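Local coordinates for isomaltodextranase (PDB 5AWO), which hydrolyses (1->6)-alpha-D-glucosidic linkages in polysaccharides, removing successive isomaltose units from the non-reducing ends of the chains, at residues Ile96-Asn100 and Asp101-His105; Lys140-Leu143 and Gly144-Asp147; Gln184-Val187 and Arg188-Lys191; His221-Ala224 and Asn225-Leu228. All coordinates share one frame; numbering follows the deposited sequence.

Overall arrangement
All four contacts belong to the TIM barrel of this family 27 glycoside hydrolase. Contacts 1 and 3, with centres about 17 Å apart, are joined directly: the hydroxyls of Tyr189 and Tyr186 on helix 179-192 hydrogen-bond to Ile96 O and Ile96 N of contact 1. Contact 2 reaches the same helix through Leu143, which packs on Gly185. Contact 4, on helix 223-237, touches none of the others; its nearest atoms lie about 7 Å from those of contact 3. The side chains of Tyr99 and Tyr226 lie about 11 and 10 Å from that of Asp201, the likely nucleophile, and Val187 about 10 Å from Asp262, the likely proton donor; contact 2 is remote from both.

Contact 1. Residues Ile96-Asn100 and Asp101-His105; sequences ITSYN and DSWQH
Trp103 folds back over Tyr99 and Asn100 at the end of a type I beta turn, Asn100 to Trp103, in the loop that joins barrel strand 77-79 to helix 107-116. The turn is closed by Trp103 N donating to Asn100 O at 3.0 Å. The indole of Trp103 can be followed outward from its CB, which lies 3.4 Å from Ser98 OG. With CG anti to the carbonyl carbon (chi1 -78°), the ring system is carried back across residues 98 to 100. On the five-membered side CD1 meets Asn100 CB at 3.7 Å, and NE1 donates beyond the turn to Ile54 O. On the other side CE3 comes up to Ser98 OG. The six-membered ring takes Tyr99 CB over its face, 3.5 Å from the centroid and 7° off the normal, a CH-pi contact, while CZ2 reaches Tyr99 CD2 at 3.4 Å. The two aromatic planes meet obliquely, at 51°, and the Tyr99 hydroxyl runs on to Gly82 O. A leucine in place of Trp103 would probably leave Tyr99 CB without its aromatic cover and Ile54 O without the indole donor. Ser98 OG, beside the indole, donates to His105 O at 2.8 Å and so ties the loop across the turn. At the head of the turn the Asn100 side chain forms an Asx turn: OD1 accepts from Ser102 N at 2.9 Å and from Ser102 OG at 2.7 Å, the two donors arriving from opposite faces of the amide plane.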
loop_
_atom_site.group_PDB
_atom_site.type_symbol
_atom_site.label_atom_id
_atom_site.label_comp_id
_atom_site.label_asym_id
_atom_site.label_seq_id
_atom_site.Cartn_x
_atom_site.Cartn_y
_atom_site.Cartn_z
ATOM N N ILE A 96 -4.237 25.870 -6.668
ATOM C CA ILE A 96 -4.117 26.578 -5.398
ATOM C C ILE A 96 -2.671 26.937 -5.095
ATOM O O ILE A 96 -1.766 26.116 -5.231
ATOM C CB ILE A 96 -4.729 25.811 -4.198
ATOM C CG1 ILE A 96 -4.218 24.365 -4.128
ATOM C CG2 ILE A 96 -6.227 25.866 -4.271
ATOM C CD1 ILE A 96 -4.364 23.770 -2.738
ATOM N N THR A 97 -2.464 28.179 -4.644
ATOM C CA THR A 97 -1.114 28.657 -4.368
ATOM C C THR A 97 -0.603 28.384 -2.954
ATOM O O THR A 97 0.592 28.451 -2.719
ATOM C CB THR A 97 -1.013 30.166 -4.642
ATOM O OG1 THR A 97 -1.968 30.840 -3.830
ATOM C CG2 THR A 97 -1.274 30.473 -6.104
ATOM N N SER A 98 -1.489 28.057 -2.018
ATOM C CA SER A 98 -1.049 27.755 -0.656
ATOM C C SER A 98 -2.050 26.828 0.015
ATOM O O SER A 98 -3.048 26.453 -0.589
ATOM C CB SER A 98 -0.847 29.031 0.161
ATOM O OG SER A 98 -0.153 28.742 1.367
ATOM N N TYR A 99 -1.796 26.492 1.286
ATOM C CA TYR A 99 -2.709 25.612 2.018
ATOM C C TYR A 99 -4.010 26.307 2.444
ATOM O O TYR A 99 -5.075 25.696 2.461
ATOM C CB TYR A 99 -2.015 24.991 3.239
ATOM C CG TYR A 99 -2.999 24.312 4.159
ATOM C CD1 TYR A 99 -3.572 23.092 3.830
ATOM C CD2 TYR A 99 -3.419 24.924 5.328
ATOM C CE1 TYR A 99 -4.513 22.490 4.667
ATOM C CE2 TYR A 99 -4.347 24.319 6.172
ATOM C CZ TYR A 99 -4.897 23.105 5.823
ATOM O OH TYR A 99 -5.841 22.548 6.647
ATOM N N ASN A 100 -3.921 27.598 2.778
ATOM C CA ASN A 100 -5.070 28.359 3.243
ATOM C C ASN A 100 -4.859 29.840 2.923
ATOM O O ASN A 100 -3.737 30.297 2.913
ATOM C CB ASN A 100 -5.232 28.185 4.766
ATOM C CG ASN A 100 -6.478 28.852 5.308
ATOM O OD1 ASN A 100 -6.427 29.980 5.845
ATOM N ND2 ASN A 100 -7.611 28.192 5.164
ATOM N N ASP A 101 -5.947 30.555 2.661
ATOM C CA ASP A 101 -5.865 31.990 2.329
ATOM C C ASP A 101 -5.208 32.843 3.433
ATOM O O ASP A 101 -4.759 33.951 3.137
ATOM C CB ASP A 101 -7.253 32.557 1.992
ATOM C CG ASP A 101 -7.801 32.060 0.667
ATOM O OD1 ASP A 101 -7.063 31.400 -0.105
ATOM O OD2 ASP A 101 -8.999 32.319 0.428
ATOM N N SER A 102 -5.177 32.354 4.689
ATOM C CA SER A 102 -4.505 33.067 5.800
ATOM C C SER A 102 -2.988 32.987 5.752
ATOM O O SER A 102 -2.289 33.740 6.452
ATOM C CB SER A 102 -4.983 32.555 7.171
ATOM O OG SER A 102 -4.540 31.225 7.406
ATOM N N TRP A 103 -2.459 32.051 4.973
ATOM C CA TRP A 103 -1.026 31.784 4.922
ATOM C C TRP A 103 -0.346 32.940 4.183
ATOM O O TRP A 103 -0.865 33.427 3.177
ATOM C CB TRP A 103 -0.750 30.443 4.235
ATOM C CG TRP A 103 -1.004 29.256 5.138
ATOM C CD1 TRP A 103 -1.913 29.167 6.137
ATOM C CD2 TRP A 103 -0.288 28.028 5.120
ATOM N NE1 TRP A 103 -1.795 27.948 6.775
ATOM C CE2 TRP A 103 -0.809 27.226 6.161
ATOM C CE3 TRP A 103 0.752 27.519 4.340
ATOM C CZ2 TRP A 103 -0.329 25.937 6.411
ATOM C CZ3 TRP A 103 1.230 26.242 4.603
ATOM C CH2 TRP A 103 0.671 25.463 5.628
ATOM N N GLN A 104 0.805 33.358 4.696
ATOM C CA GLN A 104 1.614 34.405 4.073
ATOM C C GLN A 104 2.560 33.876 3.014
ATOM O O GLN A 104 3.101 34.656 2.212
ATOM C CB GLN A 104 2.404 35.137 5.159
ATOM C CG GLN A 104 1.515 35.879 6.142
ATOM C CD GLN A 104 2.314 36.597 7.223
ATOM O OE1 GLN A 104 2.980 35.963 8.046
ATOM N NE2 GLN A 104 2.248 37.926 7.231
ATOM N N HIS A 105 2.791 32.562 2.993
ATOM C CA HIS A 105 3.744 31.975 2.080
ATOM C C HIS A 105 3.077 30.901 1.255
ATOM O O HIS A 105 2.158 30.243 1.747
ATOM C CB HIS A 105 4.909 31.375 2.845
ATOM C CG HIS A 105 5.566 32.325 3.794
ATOM N ND1 HIS A 105 6.438 33.303 3.369
ATOM C CD2 HIS A 105 5.490 32.445 5.142
ATOM C CE1 HIS A 105 6.859 33.996 4.411
ATOM N NE2 HIS A 105 6.305 33.493 5.499
#

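Contact 2. Residues Lys140-Leu143 and Gly144-Asp147; sequences KTVL and GRPD
Val142 O accepts the bond that closes this beta turn, from Arg145 N at 2.8 Å, with the N-H pointing at the oxygen at 154°. The four residues Val142 to Arg145 make a type II beta turn. Gly144 holds its third position with a positive phi of 73°, where a beta carbon would run into Leu143 O. Across the closed turn the side chains of Val142 and Arg145 run side by side in the same direction, CG1 of the valine 3.9 Å from CB of the arginine. One residue further out, Thr141 CG2 rests 3.6 Å from Pro146 O.

Beyond CB the arginine bends at chi2 and chi3 and leaves the valine to grip Asp147 side-on. NE donates to OD1 of Asp147 at 3.0 Å and NH2 to OD2 at 2.8 Å, both carboxylate oxygens offering their syn lone pairs. The acid lies close to the guanidinium plane, and this paired grip fixes the rotation of both flat groups. The same guanidinium reaches Glu181 with NH1 and Ser177 with NH2, so it is shared between two acids.

The turn sits at the surface, in the excursion between barrel strands 120-124 and 197-200. It follows the short, weakly bonded strand 141-142 and leads toward strand 154-155; Leu143 packs against helix 179-192 and Arg145 is tied to it through its salt bridge with Glu181.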
loop_
_atom_site.group_PDB
_atom_site.type_symbol
_atom_site.label_atom_id
_atom_site.label_comp_id
_atom_site.label_asym_id
_atom_site.label_seq_id
_atom_site.Cartn_x
_atom_site.Cartn_y
_atom_site.Cartn_z
ATOM N N LYS A 140 -8.976 33.229 -15.693
ATOM C CA LYS A 140 -8.248 31.994 -15.483
ATOM C C LYS A 140 -8.605 30.979 -16.547
ATOM O O LYS A 140 -9.769 30.749 -16.834
ATOM C CB LYS A 140 -8.514 31.461 -14.083
ATOM C CG LYS A 140 -8.111 32.462 -13.009
ATOM C CD LYS A 140 -8.257 31.881 -11.629
ATOM C CE LYS A 140 -7.905 32.858 -10.513
ATOM N NZ LYS A 140 -6.463 32.897 -10.228
ATOM N N THR A 141 -7.580 30.347 -17.095
ATOM C CA THR A 141 -7.732 29.402 -18.187
ATOM C C THR A 141 -6.882 28.171 -17.940
ATOM O O THR A 141 -5.915 28.202 -17.177
ATOM C CB THR A 141 -7.338 30.030 -19.547
ATOM O OG1 THR A 141 -6.008 30.547 -19.464
ATOM C CG2 THR A 141 -8.255 31.161 -19.897
ATOM N N VAL A 142 -7.239 27.095 -18.610
ATOM C CA VAL A 142 -6.553 25.810 -18.423
ATOM C C VAL A 142 -5.114 25.903 -18.937
ATOM O O VAL A 142 -4.867 26.468 -20.016
ATOM C CB VAL A 142 -7.337 24.677 -19.121
ATOM C CG1 VAL A 142 -6.534 23.372 -19.147
ATOM C CG2 VAL A 142 -8.680 24.473 -18.440
ATOM N N LEU A 143 -4.166 25.336 -18.180
ATOM C CA LEU A 143 -2.763 25.242 -18.577
ATOM C C LEU A 143 -2.645 24.625 -19.972
ATOM O O LEU A 143 -3.148 23.541 -20.222
ATOM C CB LEU A 143 -2.026 24.343 -17.594
ATOM C CG LEU A 143 -0.523 24.280 -17.843
ATOM C CD1 LEU A 143 0.171 25.610 -17.627
ATOM C CD2 LEU A 143 0.096 23.196 -16.977
ATOM N N GLY A 144 -2.003 25.367 -20.876
ATOM C CA GLY A 144 -1.829 24.935 -22.264
ATOM C C GLY A 144 -3.081 24.977 -23.130
ATOM O O GLY A 144 -3.036 24.578 -24.305
ATOM N N ARG A 145 -4.194 25.468 -22.568
ATOM C CA ARG A 145 -5.476 25.528 -23.265
ATOM C C ARG A 145 -6.141 26.872 -22.969
ATOM O O ARG A 145 -7.153 26.941 -22.255
ATOM C CB ARG A 145 -6.386 24.353 -22.878
ATOM C CG ARG A 145 -5.905 22.996 -23.372
ATOM C CD ARG A 145 -5.920 22.870 -24.878
ATOM N NE ARG A 145 -7.251 23.119 -25.408
ATOM C CZ ARG A 145 -8.187 22.190 -25.602
ATOM N NH1 ARG A 145 -7.971 20.897 -25.321
ATOM N NH2 ARG A 145 -9.363 22.542 -26.097
ATOM N N PRO A 146 -5.569 27.953 -23.533
ATOM C CA PRO A 146 -6.120 29.307 -23.310
ATOM C C PRO A 146 -7.546 29.471 -23.829
ATOM O O PRO A 146 -8.225 30.421 -23.444
ATOM C CB PRO A 146 -5.119 30.210 -24.045
ATOM C CG PRO A 146 -4.568 29.323 -25.111
ATOM C CD PRO A 146 -4.397 27.988 -24.427
ATOM N N ASP A 147 -7.994 28.533 -24.662
ATOM C CA ASP A 147 -9.368 28.493 -25.144
ATOM C C ASP A 147 -10.391 27.988 -24.119
ATOM O O ASP A 147 -11.588 28.045 -24.374
ATOM C CB ASP A 147 -9.446 27.671 -26.425
ATOM C CG ASP A 147 -8.985 26.210 -26.229
ATOM O OD1 ASP A 147 -7.972 25.981 -25.527
ATOM O OD2 ASP A 147 -9.608 25.284 -26.806
#

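Contact 3. Residues Gln184-Val187 and Arg188-Lys191; sequences QGYV and RYFK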
loop_
_atom_site.group_PDB
_atom_site.type_symbol
_atom_site.label_atom_id
_atom_site.label_comp_id
_atom_site.label_asym_id
_atom_site.label_seq_id
_atom_site.Cartn_x
_atom_site.Cartn_y
_atom_site.Cartn_z
ATOM N N GLN A 184 -4.160 16.843 -15.343
ATOM C CA GLN A 184 -2.759 16.486 -15.420
ATOM C C GLN A 184 -1.846 17.628 -15.036
ATOM O O GLN A 184 -0.824 17.421 -14.384
ATOM C CB GLN A 184 -2.414 15.932 -16.791
ATOM C CG GLN A 184 -3.153 14.656 -17.074
ATOM C CD GLN A 184 -2.570 13.851 -18.205
ATOM O OE1 GLN A 184 -2.324 14.388 -19.295
ATOM N NE2 GLN A 184 -2.354 12.566 -17.983
ATOM N N GLY A 185 -2.190 18.840 -15.447
ATOM C CA GLY A 185 -1.470 20.013 -15.006
ATOM C C GLY A 185 -1.467 20.201 -13.489
ATOM O O GLY A 185 -0.484 20.682 -12.935
ATOM N N TYR A 186 -2.583 19.859 -12.833
ATOM C CA TYR A 186 -2.696 19.995 -11.365
ATOM C C TYR A 186 -1.743 19.029 -10.657
ATOM O O TYR A 186 -1.020 19.398 -9.741
ATOM C CB TYR A 186 -4.134 19.763 -10.864
ATOM C CG TYR A 186 -4.590 20.707 -9.764
ATOM C CD1 TYR A 186 -3.701 21.275 -8.883
ATOM C CD2 TYR A 186 -5.941 21.011 -9.628
ATOM C CE1 TYR A 186 -4.118 22.157 -7.907
ATOM C CE2 TYR A 186 -6.387 21.880 -8.656
ATOM C CZ TYR A 186 -5.475 22.480 -7.804
ATOM O OH TYR A 186 -5.886 23.403 -6.864
ATOM N N VAL A 187 -1.735 17.798 -11.150
ATOM C CA VAL A 187 -0.874 16.749 -10.622
ATOM C C VAL A 187 0.600 17.144 -10.836
ATOM O O VAL A 187 1.408 17.096 -9.911
ATOM C CB VAL A 187 -1.236 15.394 -11.210
ATOM C CG1 VAL A 187 -0.232 14.341 -10.794
ATOM C CG2 VAL A 187 -2.637 14.996 -10.759
ATOM N N ARG A 188 0.933 17.542 -12.065
ATOM C CA ARG A 188 2.314 17.995 -12.323
ATOM C C ARG A 188 2.716 19.266 -11.596
ATOM O O ARG A 188 3.877 19.423 -11.244
ATOM C CB ARG A 188 2.568 18.121 -13.821
ATOM C CG ARG A 188 2.539 16.807 -14.565
ATOM C CD ARG A 188 3.218 16.853 -15.926
ATOM N NE ARG A 188 3.026 15.619 -16.688
ATOM C CZ ARG A 188 2.087 15.419 -17.615
ATOM N NH1 ARG A 188 1.217 16.358 -17.957
ATOM N NH2 ARG A 188 2.022 14.245 -18.234
ATOM N N TYR A 189 1.777 20.150 -11.329
ATOM C CA TYR A 189 2.026 21.329 -10.527
ATOM C C TYR A 189 2.623 20.970 -9.167
ATOM O O TYR A 189 3.645 21.522 -8.749
ATOM C CB TYR A 189 0.736 22.103 -10.384
ATOM C CG TYR A 189 0.693 23.265 -9.427
ATOM C CD1 TYR A 189 1.225 24.518 -9.768
ATOM C CD2 TYR A 189 0.076 23.134 -8.187
ATOM C CE1 TYR A 189 1.142 25.577 -8.901
ATOM C CE2 TYR A 189 -0.029 24.195 -7.323
ATOM C CZ TYR A 189 0.507 25.430 -7.677
ATOM O OH TYR A 189 0.390 26.515 -6.808
ATOM N N PHE A 190 2.022 20.001 -8.488
ATOM C CA PHE A 190 2.592 19.575 -7.212
ATOM C C PHE A 190 3.876 18.790 -7.377
ATOM O O PHE A 190 4.846 19.009 -6.652
ATOM C CB PHE A 190 1.538 18.796 -6.389
ATOM C CG PHE A 190 0.397 19.672 -5.919
ATOM C CD1 PHE A 190 0.652 20.744 -5.096
ATOM C CD2 PHE A 190 -0.914 19.443 -6.300
ATOM C CE1 PHE A 190 -0.381 21.562 -4.672
ATOM C CE2 PHE A 190 -1.945 20.255 -5.871
ATOM C CZ PHE A 190 -1.673 21.331 -5.067
ATOM N N LYS A 191 3.908 17.873 -8.340
ATOM C CA LYS A 191 5.118 17.093 -8.584
ATOM C C LYS A 191 6.313 18.028 -8.811
ATOM O O LYS A 191 7.406 17.828 -8.292
ATOM C CB LYS A 191 4.952 16.219 -9.808
ATOM C CG LYS A 191 6.208 15.457 -10.163
ATOM C CD LYS A 191 6.291 15.149 -11.629
ATOM C CE LYS A 191 5.279 14.137 -12.036
ATOM N NZ LYS A 191 5.433 13.864 -13.498
HETATM O O HOH W 1 0.208 14.032 -20.549
#
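Tyr186 and Phe190, one helical turn apart, point the same way and lie side by side with ring planes only 14° from parallel. They are slid along one another, the centroids 5.6 Å apart, so the rings barely overlap; the touch is made by Tyr186 CE1 against Phe190 CE2 at 3.5 Å. Tyr186 reaches this position with chi1 at -140°, away from a staggered value, which swings its ring alongside the neighbouring one. Tyr189 meets Phe190 quite differently, setting CD2 over the centre of the phenylalanine ring, 3.8 Å above its plane. Both tyrosine hydroxyls run on to the backbone of Ile96, and Trp107 meets Phe190 edge-to-face.

These residues form the middle and C-terminal part of helix 179-192, one of the outer helices of the TIM barrel, leading into strand 197-200. Its backbone ladder runs from residue to residue four apart, Arg188 N to Gln184 O at 2.9 Å and Lys191 N to Val187 O at 3.1 Å, whereas Phe190 N to Tyr186 O is weak. Phe190 CD2 lies 3.4 Å from that same Tyr186 O.

Away from the aromatic side, Arg188, extended from CG to NE, brings NH1 to 3.8 Å from Gln184 CB. A water joins their ends: it accepts from Arg188 NH2 in the guanidinium plane and donates to Gln184 OE1 at 2.8 Å. The amide nitrogen of Gln184 is taken by Glu235 and by Trp232 O, and Val187 packs on Ala236 and Ala237 of helix 223-237.

Contact 4. Residues His221-Ala224 and Asn225-Leu228; sequences HGRA and NYEL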
loop_
_atom_site.group_PDB
_atom_site.type_symbol
_atom_site.label_atom_id
_atom_site.label_comp_id
_atom_site.label_asym_id
_atom_site.label_seq_id
_atom_site.Cartn_x
_atom_site.Cartn_y
_atom_site.Cartn_z
ATOM N N HIS A 221 -20.709 10.784 -10.625
ATOM C CA HIS A 221 -20.028 11.009 -11.914
ATOM C C HIS A 221 -19.788 9.774 -12.738
ATOM O O HIS A 221 -19.409 9.884 -13.909
ATOM C CB HIS A 221 -18.768 11.842 -11.694
ATOM C CG HIS A 221 -19.092 13.170 -11.113
ATOM N ND1 HIS A 221 -19.274 13.364 -9.764
ATOM C CD2 HIS A 221 -19.440 14.339 -11.706
ATOM C CE1 HIS A 221 -19.651 14.610 -9.545
ATOM N NE2 HIS A 221 -19.766 15.223 -10.714
ATOM N N GLY A 222 -20.045 8.595 -12.148
ATOM C CA GLY A 222 -20.057 7.342 -12.888
ATOM C C GLY A 222 -18.725 6.624 -12.953
ATOM O O GLY A 222 -17.649 7.217 -12.772
ATOM N N ARG A 223 -18.814 5.353 -13.310
ATOM C CA ARG A 223 -17.675 4.459 -13.286
ATOM C C ARG A 223 -16.647 4.774 -14.366
ATOM O O ARG A 223 -15.442 4.778 -14.118
ATOM C CB ARG A 223 -18.181 3.019 -13.446
ATOM C CG ARG A 223 -17.107 1.967 -13.365
ATOM C CD ARG A 223 -16.484 1.959 -11.997
ATOM N NE ARG A 223 -15.494 0.892 -11.905
ATOM C CZ ARG A 223 -14.648 0.730 -10.895
ATOM N NH1 ARG A 223 -14.670 1.578 -9.878
ATOM N NH2 ARG A 223 -13.797 -0.288 -10.905
ATOM N N ALA A 224 -17.105 5.037 -15.586
ATOM C CA ALA A 224 -16.170 5.276 -16.668
ATOM C C ALA A 224 -15.384 6.562 -16.411
ATOM O O ALA A 224 -14.178 6.621 -16.633
ATOM C CB ALA A 224 -16.909 5.339 -18.014
ATOM N N ASN A 225 -16.066 7.579 -15.902
ATOM C CA ASN A 225 -15.416 8.850 -15.609
ATOM C C ASN A 225 -14.391 8.720 -14.482
ATOM O O ASN A 225 -13.322 9.304 -14.543
ATOM C CB ASN A 225 -16.446 9.912 -15.265
ATOM C CG ASN A 225 -17.191 10.414 -16.482
ATOM O OD1 ASN A 225 -16.733 10.240 -17.612
ATOM N ND2 ASN A 225 -18.328 11.022 -16.255
ATOM N N TYR A 226 -14.723 7.934 -13.471
ATOM C CA TYR A 226 -13.788 7.640 -12.380
ATOM C C TYR A 226 -12.543 6.930 -12.879
ATOM O O TYR A 226 -11.412 7.313 -12.547
ATOM C CB TYR A 226 -14.512 6.764 -11.360
ATOM C CG TYR A 226 -13.712 6.378 -10.130
ATOM C CD1 TYR A 226 -13.312 7.333 -9.215
ATOM C CD2 TYR A 226 -13.398 5.063 -9.876
ATOM C CE1 TYR A 226 -12.607 6.982 -8.085
ATOM C CE2 TYR A 226 -12.709 4.694 -8.732
ATOM C CZ TYR A 226 -12.321 5.651 -7.839
ATOM O OH TYR A 226 -11.633 5.308 -6.679
ATOM N N GLU A 227 -12.734 5.897 -13.693
ATOM C CA GLU A 227 -11.597 5.212 -14.303
ATOM C C GLU A 227 -10.737 6.120 -15.172
ATOM O O GLU A 227 -9.513 6.065 -15.153
ATOM C CB GLU A 227 -12.086 4.001 -15.091
ATOM C CG GLU A 227 -12.600 2.940 -14.128
ATOM C CD GLU A 227 -13.162 1.716 -14.797
ATOM O OE1 GLU A 227 -13.631 1.812 -15.948
ATOM O OE2 GLU A 227 -13.127 0.660 -14.134
ATOM N N LEU A 228 -11.396 6.968 -15.952
ATOM C CA LEU A 228 -10.678 7.895 -16.803
ATOM C C LEU A 228 -9.853 8.892 -15.972
ATOM O O LEU A 228 -8.662 9.102 -16.223
ATOM C CB LEU A 228 -11.693 8.643 -17.668
ATOM C CG LEU A 228 -11.124 9.664 -18.642
ATOM C CD1 LEU A 228 -10.241 8.956 -19.649
ATOM C CD2 LEU A 228 -12.265 10.385 -19.341
HETATM O O HOH W 2 -18.973 7.771 -16.000
#
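The first turn of helix 223-237, which precedes barrel strand 242-245, is closed on one flank by Asn225 and on the other by Arg223 with Glu227. Asn225 ND2 donates to His221 O at 2.8 Å, nearly along the C=O axis though bent at the hydrogen. A water donates to the same carbonyl oxygen and accepts from Asn225 N at 2.9 Å, so both the side chain and the backbone of Asn225 are tied to His221. Gly222 is the N-cap, and Tyr226 N donates to its O.

The guanidinium of Arg223 is brought by the bend at chi2 (64°) alongside Glu227 and Tyr226. NE forms a salt bridge with Glu227 OE2 at 3.3 Å, the guanidinium and carboxylate planes 48° apart, and Glu227 CG lies over one guanidinium face. NH1 also approaches Tyr226 CD2 obliquely, at 3.7 Å. The nitrogens have further partners, NH1 in Glu207 and NH2 in Gln252. A methionine in place of Arg223 would probably leave the carboxylates of Glu227 and Glu207 without their shared positive mate and Glu227 free to turn. Tyr226 OH reaches Glu257 of helix 251-260.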